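Local coordinates for protein factor essential for expression of methicillin resistance (Staphylococcus aureus, PDB 1LRZ) that adds glycines 2 and 3 of the pentaglycine bridge of staphylococcal peptidoglycan, taking them from glycyl-tRNA as an aminoacyltransferase of the FemABX family, at residues 3-8 / 41-46; 9-14 / 53-58; 194-199 / 236-241. All blocks are in the same frame, centred on the assembly; numbering follows the deposited sequence.

Interaction 1: residues 3-8 / 41-46; sequences FTNLTA and HLVGIK
Thr4 and Gly44 face each other as an antiparallel, hydrogen-bonded pair. Thr4 N donates to Gly44 O at 2.9 Å with an N-H...O angle of 161°. Gly44 N returns a bond to Thr4 O at 2.8 Å, more bent at hydrogen. Two residues further on, Leu6 N reaches Leu42 O at 2.8 Å, where residues 3-8 leave the strand.

The Phe3 ring lies on the face of the sheet shared with Asn5, Val43 and Ile45. Phe3 pairs with Ile45, but a chi1 near trans (-170°) swings its ring diagonally toward Val43. Its CZ meets Val43 CB at 3.6 Å. Gly44 O sits over one ring face, offset toward the rim, and Ile45 CG1 lies near CD1.

Strand 2-5 is the outermost strand at one end of the seven-stranded mixed sheet, so strand 39-46 joins this N-terminal edge to the interior of the sheet. On the face of Thr4, Gly44 has no side chain, and Leu6 lies close over its backbone. Leu6 CD1 comes to 3.6 Å from Val43 O. Its other branch, CD2, touches Lys46 CE at 4.0 Å, the two side chains running past each other in opposite directions. Beyond Leu6, Leu42 CD1 packs on Ala8 CA at 3.8 Å, where the chain enters helix 8-16.

Thr7 is the N-cap of that helix and forms a capping box with Glu10. Thr7 OG1 caps Glu10 N, and Glu10 OE1 accepts from Thr7 N. Glu10 OE2 makes a salt bridge with NZ of the extended Lys46 chain. Leu6 is backed by Val52 and Ala55 of the next strand. On the other face, Phe88, Glu92 and Tyr96 of helix 83-98 pack against Phe3, Asn5, Val43 and Ile45.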
loop_
_atom_site.group_PDB
_atom_site.type_symbol
_atom_site.label_atom_id
_atom_site.label_comp_id
_atom_site.label_asym_id
_atom_site.label_seq_id
_atom_site.Cartn_x
_atom_site.Cartn_y
_atom_site.Cartn_z
ATOM N N PHE A 3 26.215 -6.819 -19.425
ATOM C CA PHE A 3 25.082 -5.912 -19.323
ATOM C C PHE A 3 24.363 -6.119 -20.641
ATOM O O PHE A 3 25.009 -6.251 -21.682
ATOM C CB PHE A 3 25.547 -4.459 -19.218
ATOM C CG PHE A 3 24.442 -3.480 -18.878
ATOM C CD1 PHE A 3 24.109 -3.215 -17.551
ATOM C CD2 PHE A 3 23.755 -2.801 -19.883
ATOM C CE1 PHE A 3 23.114 -2.284 -17.227
ATOM C CE2 PHE A 3 22.756 -1.870 -19.572
ATOM C CZ PHE A 3 22.436 -1.608 -18.245
ATOM N N THR A 4 23.040 -6.170 -20.611
ATOM C CA THR A 4 22.289 -6.368 -21.838
ATOM C C THR A 4 20.817 -5.993 -21.676
ATOM O O THR A 4 20.379 -5.610 -20.593
ATOM C CB THR A 4 22.388 -7.844 -22.293
ATOM O OG1 THR A 4 21.713 -8.006 -23.545
ATOM C CG2 THR A 4 21.747 -8.770 -21.263
ATOM N N ASN A 5 20.066 -6.074 -22.770
ATOM C CA ASN A 5 18.640 -5.798 -22.734
ATOM C C ASN A 5 17.996 -7.129 -22.360
ATOM O O ASN A 5 18.545 -8.185 -22.661
ATOM C CB ASN A 5 18.148 -5.332 -24.104
ATOM C CG ASN A 5 18.429 -3.865 -24.345
ATOM O OD1 ASN A 5 17.730 -2.988 -23.824
ATOM N ND2 ASN A 5 19.465 -3.586 -25.116
ATOM N N LEU A 6 16.845 -7.080 -21.704
ATOM C CA LEU A 6 16.154 -8.293 -21.290
ATOM C C LEU A 6 14.789 -8.364 -21.955
ATOM O O LEU A 6 14.198 -7.332 -22.290
ATOM C CB LEU A 6 15.949 -8.295 -19.765
ATOM C CG LEU A 6 17.135 -8.143 -18.805
ATOM C CD1 LEU A 6 16.602 -8.127 -17.379
ATOM C CD2 LEU A 6 18.138 -9.300 -18.992
ATOM N N THR A 7 14.285 -9.578 -22.145
ATOM C CA THR A 7 12.954 -9.751 -22.715
ATOM C C THR A 7 12.008 -9.522 -21.542
ATOM O O THR A 7 12.420 -9.616 -20.388
ATOM C CB THR A 7 12.741 -11.174 -23.226
ATOM O OG1 THR A 7 12.750 -12.079 -22.114
ATOM C CG2 THR A 7 13.866 -11.556 -24.213
ATOM N N ALA A 8 10.746 -9.230 -21.825
ATOM C CA ALA A 8 9.775 -8.990 -20.769
ATOM C C ALA A 8 9.648 -10.209 -19.855
ATOM O O ALA A 8 9.504 -10.076 -18.635
ATOM C CB ALA A 8 8.411 -8.638 -21.381
ATOM N N HIS A 41 12.831 0.968 -21.699
ATOM C CA HIS A 41 13.929 0.008 -21.817
ATOM C C HIS A 41 13.942 -1.005 -20.678
ATOM O O HIS A 41 13.626 -0.676 -19.523
ATOM C CB HIS A 41 15.286 0.712 -21.792
ATOM C CG HIS A 41 15.502 1.687 -22.907
ATOM N ND1 HIS A 41 14.722 2.812 -23.077
ATOM C CD2 HIS A 41 16.469 1.755 -23.851
ATOM C CE1 HIS A 41 15.206 3.534 -24.072
ATOM N NE2 HIS A 41 16.267 2.915 -24.558
ATOM N N LEU A 42 14.314 -2.237 -21.015
ATOM C CA LEU A 42 14.447 -3.296 -20.025
ATOM C C LEU A 42 15.902 -3.731 -20.124
ATOM O O LEU A 42 16.309 -4.357 -21.111
ATOM C CB LEU A 42 13.519 -4.473 -20.331
ATOM C CG LEU A 42 12.008 -4.215 -20.267
ATOM C CD1 LEU A 42 11.272 -5.515 -20.583
ATOM C CD2 LEU A 42 11.620 -3.697 -18.891
ATOM N N VAL A 43 16.689 -3.373 -19.114
ATOM C CA VAL A 43 18.102 -3.716 -19.097
ATOM C C VAL A 43 18.416 -4.593 -17.887
ATOM O O VAL A 43 17.598 -4.714 -16.968
ATOM C CB VAL A 43 18.989 -2.431 -19.072
ATOM C CG1 VAL A 43 18.688 -1.567 -20.297
ATOM C CG2 VAL A 43 18.742 -1.635 -17.793
ATOM N N GLY A 44 19.586 -5.222 -17.901
ATOM C CA GLY A 44 19.974 -6.065 -16.793
ATOM C C GLY A 44 21.345 -6.673 -17.011
ATOM O O GLY A 44 22.074 -6.287 -17.927
ATOM N N ILE A 45 21.695 -7.620 -16.155
ATOM C CA ILE A 45 22.968 -8.313 -16.253
ATOM C C ILE A 45 22.673 -9.800 -16.221
ATOM O O ILE A 45 21.796 -10.256 -15.480
ATOM C CB ILE A 45 23.905 -7.985 -15.059
ATOM C CG1 ILE A 45 24.262 -6.500 -15.050
ATOM C CG2 ILE A 45 25.175 -8.835 -15.139
ATOM C CD1 ILE A 45 24.963 -6.056 -13.791
ATOM N N LYS A 46 23.387 -10.549 -17.049
ATOM C CA LYS A 46 23.244 -11.992 -17.082
ATOM C C LYS A 46 24.612 -12.558 -16.775
ATOM O O LYS A 46 25.627 -11.944 -17.113
ATOM C CB LYS A 46 22.803 -12.467 -18.455
ATOM C CG LYS A 46 21.336 -12.238 -18.764
ATOM C CD LYS A 46 20.998 -12.890 -20.085
ATOM C CE LYS A 46 19.528 -12.846 -20.367
ATOM N NZ LYS A 46 19.215 -13.762 -21.487
#

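Interaction 2: residues 9-14 / 53-58; sequences KEFGAF and IAACLL
Phe11, Phe14 and Ala55 carry this contact between a helix and a strand. The methyl group of Ala55 points at the helix and is met by both rings. Its CB lies 3.7 Å from Phe11 CD1 and 3.7 Å from Phe14 CD2.

The two phenylalanines are three residues apart, so they leave neighbouring turns on the same side of the helix. In each, the CB-CG bond points away from the residue's own N (chi1 -179° for Phe11 and 177° for Phe14), which sends the ring outward from the helix to the strand. They then part along the strand. Phe11 goes toward Leu57: its CZ touches Leu57 CB at 3.6 Å, and Cys56 N lies at the edge of the ring, in its plane, 3.8 Å from CE1. Phe14 goes the other way, and its CZ ends against backbone, 3.5 Å from Ile53 C and 3.5 Å from Ala54 N. Ile53 and Ala54 both face Ile45 in a classic beta bulge, so Phe14 packs on the main chain of the bulge.

The contact is buried and made by aromatic rings against aliphatic carbons and main chain. The short segments of helix and strand lie at 112° to each other, with their axes 8.8 Å apart at closest approach.

Leu42 of strand 39-46 packs beside Phe11. Gln25 touches both Phe11 and Leu57. Helix 8-16 thus lies on one face of the seven-stranded sheet, at strands 39-46 and 52-63, while Ile53, Ala54, Cys56 and Leu58 turn to the other face, against helix 83-98.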
loop_
_atom_site.group_PDB
_atom_site.type_symbol
_atom_site.label_atom_id
_atom_site.label_comp_id
_atom_site.label_asym_id
_atom_site.label_seq_id
_atom_site.Cartn_x
_atom_site.Cartn_y
_atom_site.Cartn_z
ATOM N N LYS A 9 9.700 -11.396 -20.450
ATOM C CA LYS A 9 9.579 -12.632 -19.688
ATOM C C LYS A 9 10.735 -12.778 -18.697
ATOM O O LYS A 9 10.524 -13.058 -17.519
ATOM C CB LYS A 9 9.534 -13.822 -20.651
ATOM C CG LYS A 9 9.398 -15.174 -19.976
ATOM C CD LYS A 9 9.518 -16.308 -20.992
ATOM C CE LYS A 9 9.657 -17.664 -20.318
ATOM N NZ LYS A 9 9.922 -18.732 -21.326
ATOM N N GLU A 10 11.956 -12.575 -19.173
ATOM C CA GLU A 10 13.121 -12.682 -18.302
ATOM C C GLU A 10 13.031 -11.656 -17.181
ATOM O O GLU A 10 13.340 -11.953 -16.039
ATOM C CB GLU A 10 14.419 -12.410 -19.069
ATOM C CG GLU A 10 14.631 -13.251 -20.302
ATOM C CD GLU A 10 15.924 -12.892 -21.000
ATOM O OE1 GLU A 10 16.170 -11.687 -21.202
ATOM O OE2 GLU A 10 16.691 -13.811 -21.344
ATOM N N PHE A 11 12.657 -10.433 -17.548
ATOM C CA PHE A 11 12.543 -9.329 -16.611
ATOM C C PHE A 11 11.564 -9.661 -15.493
ATOM O O PHE A 11 11.910 -9.590 -14.320
ATOM C CB PHE A 11 12.052 -8.078 -17.330
ATOM C CG PHE A 11 11.924 -6.886 -16.431
ATOM C CD1 PHE A 11 13.060 -6.251 -15.935
ATOM C CD2 PHE A 11 10.670 -6.391 -16.088
ATOM C CE1 PHE A 11 12.950 -5.130 -15.110
ATOM C CE2 PHE A 11 10.543 -5.269 -15.262
ATOM C CZ PHE A 11 11.683 -4.636 -14.774
ATOM N N GLY A 12 10.344 -10.022 -15.875
ATOM C CA GLY A 12 9.315 -10.356 -14.902
ATOM C C GLY A 12 9.670 -11.504 -13.969
ATOM O O GLY A 12 9.412 -11.437 -12.753
ATOM N N ALA A 13 10.254 -12.559 -14.531
ATOM C CA ALA A 13 10.630 -13.726 -13.743
ATOM C C ALA A 13 11.671 -13.362 -12.694
ATOM O O ALA A 13 11.579 -13.783 -11.530
ATOM C CB ALA A 13 11.172 -14.829 -14.658
ATOM N N PHE A 14 12.667 -12.580 -13.098
ATOM C CA PHE A 14 13.705 -12.192 -12.150
ATOM C C PHE A 14 13.191 -11.272 -11.053
ATOM O O PHE A 14 13.405 -11.525 -9.868
ATOM C CB PHE A 14 14.863 -11.490 -12.846
ATOM C CG PHE A 14 15.913 -11.010 -11.900
ATOM C CD1 PHE A 14 16.730 -11.918 -11.235
ATOM C CD2 PHE A 14 16.087 -9.647 -11.668
ATOM C CE1 PHE A 14 17.716 -11.479 -10.354
ATOM C CE2 PHE A 14 17.062 -9.189 -10.794
ATOM C CZ PHE A 14 17.886 -10.107 -10.131
ATOM N N ILE A 53 20.873 -11.675 -13.232
ATOM C CA ILE A 53 21.282 -11.387 -11.863
ATOM C C ILE A 53 21.092 -9.902 -11.500
ATOM O O ILE A 53 21.542 -9.451 -10.448
ATOM C CB ILE A 53 22.758 -11.798 -11.598
ATOM C CG1 ILE A 53 23.700 -11.068 -12.561
ATOM C CG2 ILE A 53 22.903 -13.313 -11.750
ATOM C CD1 ILE A 53 25.178 -11.288 -12.250
ATOM N N ALA A 54 20.425 -9.152 -12.372
ATOM C CA ALA A 54 20.139 -7.731 -12.134
ATOM C C ALA A 54 19.227 -7.253 -13.240
ATOM O O ALA A 54 19.344 -7.698 -14.383
ATOM C CB ALA A 54 21.421 -6.908 -12.132
ATOM N N ALA A 55 18.317 -6.346 -12.910
ATOM C CA ALA A 55 17.388 -5.838 -13.910
ATOM C C ALA A 55 16.876 -4.448 -13.564
ATOM O O ALA A 55 16.899 -4.027 -12.405
ATOM C CB ALA A 55 16.194 -6.796 -14.043
ATOM N N CYS A 56 16.403 -3.735 -14.577
ATOM C CA CYS A 56 15.836 -2.427 -14.346
ATOM C C CYS A 56 15.010 -1.976 -15.518
ATOM O O CYS A 56 15.420 -2.094 -16.684
ATOM C CB CYS A 56 16.913 -1.381 -14.071
ATOM S SG CYS A 56 16.247 0.142 -13.325
ATOM N N LEU A 57 13.821 -1.492 -15.197
ATOM C CA LEU A 57 12.938 -0.954 -16.201
ATOM C C LEU A 57 13.294 0.533 -16.204
ATOM O O LEU A 57 13.342 1.174 -15.151
ATOM C CB LEU A 57 11.482 -1.180 -15.798
ATOM C CG LEU A 57 10.398 -0.584 -16.694
ATOM C CD1 LEU A 57 9.062 -1.229 -16.337
ATOM C CD2 LEU A 57 10.319 0.923 -16.501
ATOM N N LEU A 58 13.584 1.066 -17.381
ATOM C CA LEU A 58 13.946 2.473 -17.523
ATOM C C LEU A 58 12.965 3.133 -18.469
ATOM O O LEU A 58 12.490 2.497 -19.413
ATOM C CB LEU A 58 15.342 2.611 -18.140
ATOM C CG LEU A 58 16.557 1.897 -17.531
ATOM C CD1 LEU A 58 17.721 1.967 -18.528
ATOM C CD2 LEU A 58 16.929 2.544 -16.213
#

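Interaction 3: residues 194-199 / 236-241; sequences RFLSEE and VLVPLA
An edge strand of the nine-stranded mixed sheet is joined here to its neighbour: strand 192-195 pairs antiparallel with strand 236-244. Arg194 and Leu240 form a hydrogen-bonded pair. Arg194 N donates to Leu240 O at 3.0 Å, and Leu240 N donates to Arg194 O at 2.8 Å. Next along, Leu196 N gives an almost straight bond to Val238 O at 3.0 Å, with an N-H...O angle of 178°. Beyond it the chains draw apart, and a water fills in for a direct bond. It donates to Leu196 O and accepts from Val238 N, each at 2.8 Å.

Phe195 and Pro239 share one face of the sheet as a non-hydrogen-bonded pair. The ring of Phe195 lies obliquely against the proline, with CE2 at 3.8 Å from Pro239 CB. Leu237 CB approaches CD2 from the opposite side of the ring plane, also obliquely.

Strand 236-244 also pairs on its far side with strand 310-320, whose Gly316 and Phe318 bond to the backbone at Pro239 and Leu237. It therefore ties the edge strand to the interior of a sheet that is probably acetyltransferase-like (GNAT), as expected for the FemABX family.

On the other face, Leu240 CD2 lies over one face of the Arg194 guanidinium, 3.9 Å from NH1. Arg194 CG lies between the backbone N and the carbonyl carbon (chi1 67°); from there the chain runs extended to NE beside Leu240. Two carboxylates grip its head: Glu310 bridges to NE and Glu200 to NH2. Leu196 CD2 meets Leu240 CD2 at 3.9 Å, and the other branch of Leu196, CD1, packs on Val238 CG1. Ile203, Phe204 and Phe207 of helix 201-207 lie against this apolar group. Glu348 and Met349 of helix 341-355 pack on Phe195, on the opposite face.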
loop_
_atom_site.group_PDB
_atom_site.type_symbol
_atom_site.label_atom_id
_atom_site.label_comp_id
_atom_site.label_asym_id
_atom_site.label_seq_id
_atom_site.Cartn_x
_atom_site.Cartn_y
_atom_site.Cartn_z
ATOM N N ARG A 194 -15.884 -5.972 -1.019
ATOM C CA ARG A 194 -15.908 -6.563 -2.348
ATOM C C ARG A 194 -14.846 -5.851 -3.160
ATOM O O ARG A 194 -14.368 -4.779 -2.768
ATOM C CB ARG A 194 -17.283 -6.415 -3.017
ATOM C CG ARG A 194 -17.727 -4.999 -3.382
ATOM C CD ARG A 194 -19.221 -5.035 -3.728
ATOM N NE ARG A 194 -19.797 -3.741 -4.084
ATOM C CZ ARG A 194 -19.660 -3.170 -5.274
ATOM N NH1 ARG A 194 -20.215 -1.989 -5.514
ATOM N NH2 ARG A 194 -18.970 -3.783 -6.226
ATOM N N PHE A 195 -14.471 -6.440 -4.286
ATOM C CA PHE A 195 -13.457 -5.837 -5.127
ATOM C C PHE A 195 -14.078 -5.244 -6.377
ATOM O O PHE A 195 -14.785 -5.924 -7.122
ATOM C CB PHE A 195 -12.402 -6.881 -5.479
ATOM C CG PHE A 195 -11.741 -7.484 -4.276
ATOM C CD1 PHE A 195 -12.180 -8.704 -3.765
ATOM C CD2 PHE A 195 -10.690 -6.825 -3.641
ATOM C CE1 PHE A 195 -11.584 -9.261 -2.632
ATOM C CE2 PHE A 195 -10.085 -7.371 -2.508
ATOM C CZ PHE A 195 -10.533 -8.593 -2.003
ATOM N N LEU A 196 -13.796 -3.964 -6.590
ATOM C CA LEU A 196 -14.328 -3.211 -7.711
ATOM C C LEU A 196 -13.616 -3.453 -9.037
ATOM O O LEU A 196 -12.391 -3.624 -9.081
ATOM C CB LEU A 196 -14.278 -1.715 -7.391
ATOM C CG LEU A 196 -14.951 -1.257 -6.095
ATOM C CD1 LEU A 196 -14.869 0.269 -5.985
ATOM C CD2 LEU A 196 -16.402 -1.705 -6.087
ATOM N N SER A 197 -14.403 -3.458 -10.112
ATOM C CA SER A 197 -13.880 -3.642 -11.466
ATOM C C SER A 197 -13.782 -2.237 -12.039
ATOM O O SER A 197 -14.157 -1.268 -11.379
ATOM C CB SER A 197 -14.844 -4.464 -12.328
ATOM O OG SER A 197 -15.331 -5.603 -11.634
ATOM N N GLU A 198 -13.303 -2.130 -13.271
ATOM C CA GLU A 198 -13.154 -0.840 -13.924
ATOM C C GLU A 198 -14.432 -0.006 -13.980
ATOM O O GLU A 198 -14.405 1.202 -13.721
ATOM C CB GLU A 198 -12.610 -1.051 -15.344
ATOM C CG GLU A 198 -12.410 0.224 -16.137
ATOM C CD GLU A 198 -13.633 0.627 -16.962
ATOM O OE1 GLU A 198 -14.666 -0.080 -16.911
ATOM O OE2 GLU A 198 -13.558 1.657 -17.670
ATOM N N GLU A 199 -15.557 -0.637 -14.309
ATOM C CA GLU A 199 -16.803 0.113 -14.416
ATOM C C GLU A 199 -17.273 0.730 -13.102
ATOM O O GLU A 199 -18.105 1.633 -13.109
ATOM C CB GLU A 199 -17.921 -0.750 -15.032
ATOM C CG GLU A 199 -18.604 -1.746 -14.109
ATOM C CD GLU A 199 -17.701 -2.887 -13.684
ATOM O OE1 GLU A 199 -16.583 -3.003 -14.234
ATOM O OE2 GLU A 199 -18.118 -3.670 -12.801
ATOM N N VAL A 236 -3.305 -5.742 -9.032
ATOM C CA VAL A 236 -3.965 -4.593 -8.435
ATOM C C VAL A 236 -5.356 -5.027 -7.975
ATOM O O VAL A 236 -6.028 -5.795 -8.653
ATOM C CB VAL A 236 -4.070 -3.395 -9.426
ATOM C CG1 VAL A 236 -4.771 -3.819 -10.712
ATOM C CG2 VAL A 236 -4.830 -2.251 -8.766
ATOM N N LEU A 237 -5.775 -4.550 -6.806
ATOM C CA LEU A 237 -7.092 -4.869 -6.273
ATOM C C LEU A 237 -7.638 -3.588 -5.667
ATOM O O LEU A 237 -6.875 -2.775 -5.130
ATOM C CB LEU A 237 -7.002 -5.971 -5.203
ATOM C CG LEU A 237 -6.797 -7.406 -5.704
ATOM C CD1 LEU A 237 -6.641 -8.352 -4.511
ATOM C CD2 LEU A 237 -7.995 -7.807 -6.576
ATOM N N VAL A 238 -8.955 -3.418 -5.761
ATOM C CA VAL A 238 -9.632 -2.225 -5.263
ATOM C C VAL A 238 -10.729 -2.618 -4.278
ATOM O O VAL A 238 -11.917 -2.609 -4.615
ATOM C CB VAL A 238 -10.285 -1.425 -6.428
ATOM C CG1 VAL A 238 -10.899 -0.118 -5.906
ATOM C CG2 VAL A 238 -9.245 -1.126 -7.509
ATOM N N PRO A 239 -10.345 -2.985 -3.047
ATOM C CA PRO A 239 -11.375 -3.366 -2.080
ATOM C C PRO A 239 -12.257 -2.184 -1.672
ATOM O O PRO A 239 -11.776 -1.065 -1.504
ATOM C CB PRO A 239 -10.566 -3.914 -0.908
ATOM C CG PRO A 239 -9.270 -3.114 -0.983
ATOM C CD PRO A 239 -8.990 -3.102 -2.467
ATOM N N LEU A 240 -13.552 -2.454 -1.538
ATOM C CA LEU A 240 -14.537 -1.467 -1.117
ATOM C C LEU A 240 -15.283 -2.035 0.095
ATOM O O LEU A 240 -15.835 -3.139 0.030
ATOM C CB LEU A 240 -15.565 -1.185 -2.231
ATOM C CG LEU A 240 -16.828 -0.458 -1.707
ATOM C CD1 LEU A 240 -16.487 1.007 -1.421
ATOM C CD2 LEU A 240 -17.989 -0.553 -2.702
ATOM N N ALA A 241 -15.273 -1.298 1.202
ATOM C CA ALA A 241 -15.999 -1.716 2.394
ATOM C C ALA A 241 -17.360 -1.074 2.178
ATOM O O ALA A 241 -17.441 0.094 1.760
ATOM C CB ALA A 241 -15.337 -1.148 3.654
HETATM O O HOH W 1 -10.452 -4.946 -7.564
#

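Interactions 1 and 2 belong to the same seven-stranded sheet; their centres are 6 Å apart and they touch. Residues 3-8 lead straight into helix 8-16, while strands 39-46 and 52-63 are neighbours. Interaction 3 lies in the nine-stranded sheet, its centre 34 Å from that of interaction 1 and 29 Å from that of interaction 2. Interactions 1 and 3 are alike in kind: each holds an edge strand to the next through backbone hydrogen bonds and is partly buried. Interaction 2 is buried. It sets a helix on an inner strand of the sheet, and aromatic packing takes the place of strand-to-strand bonding.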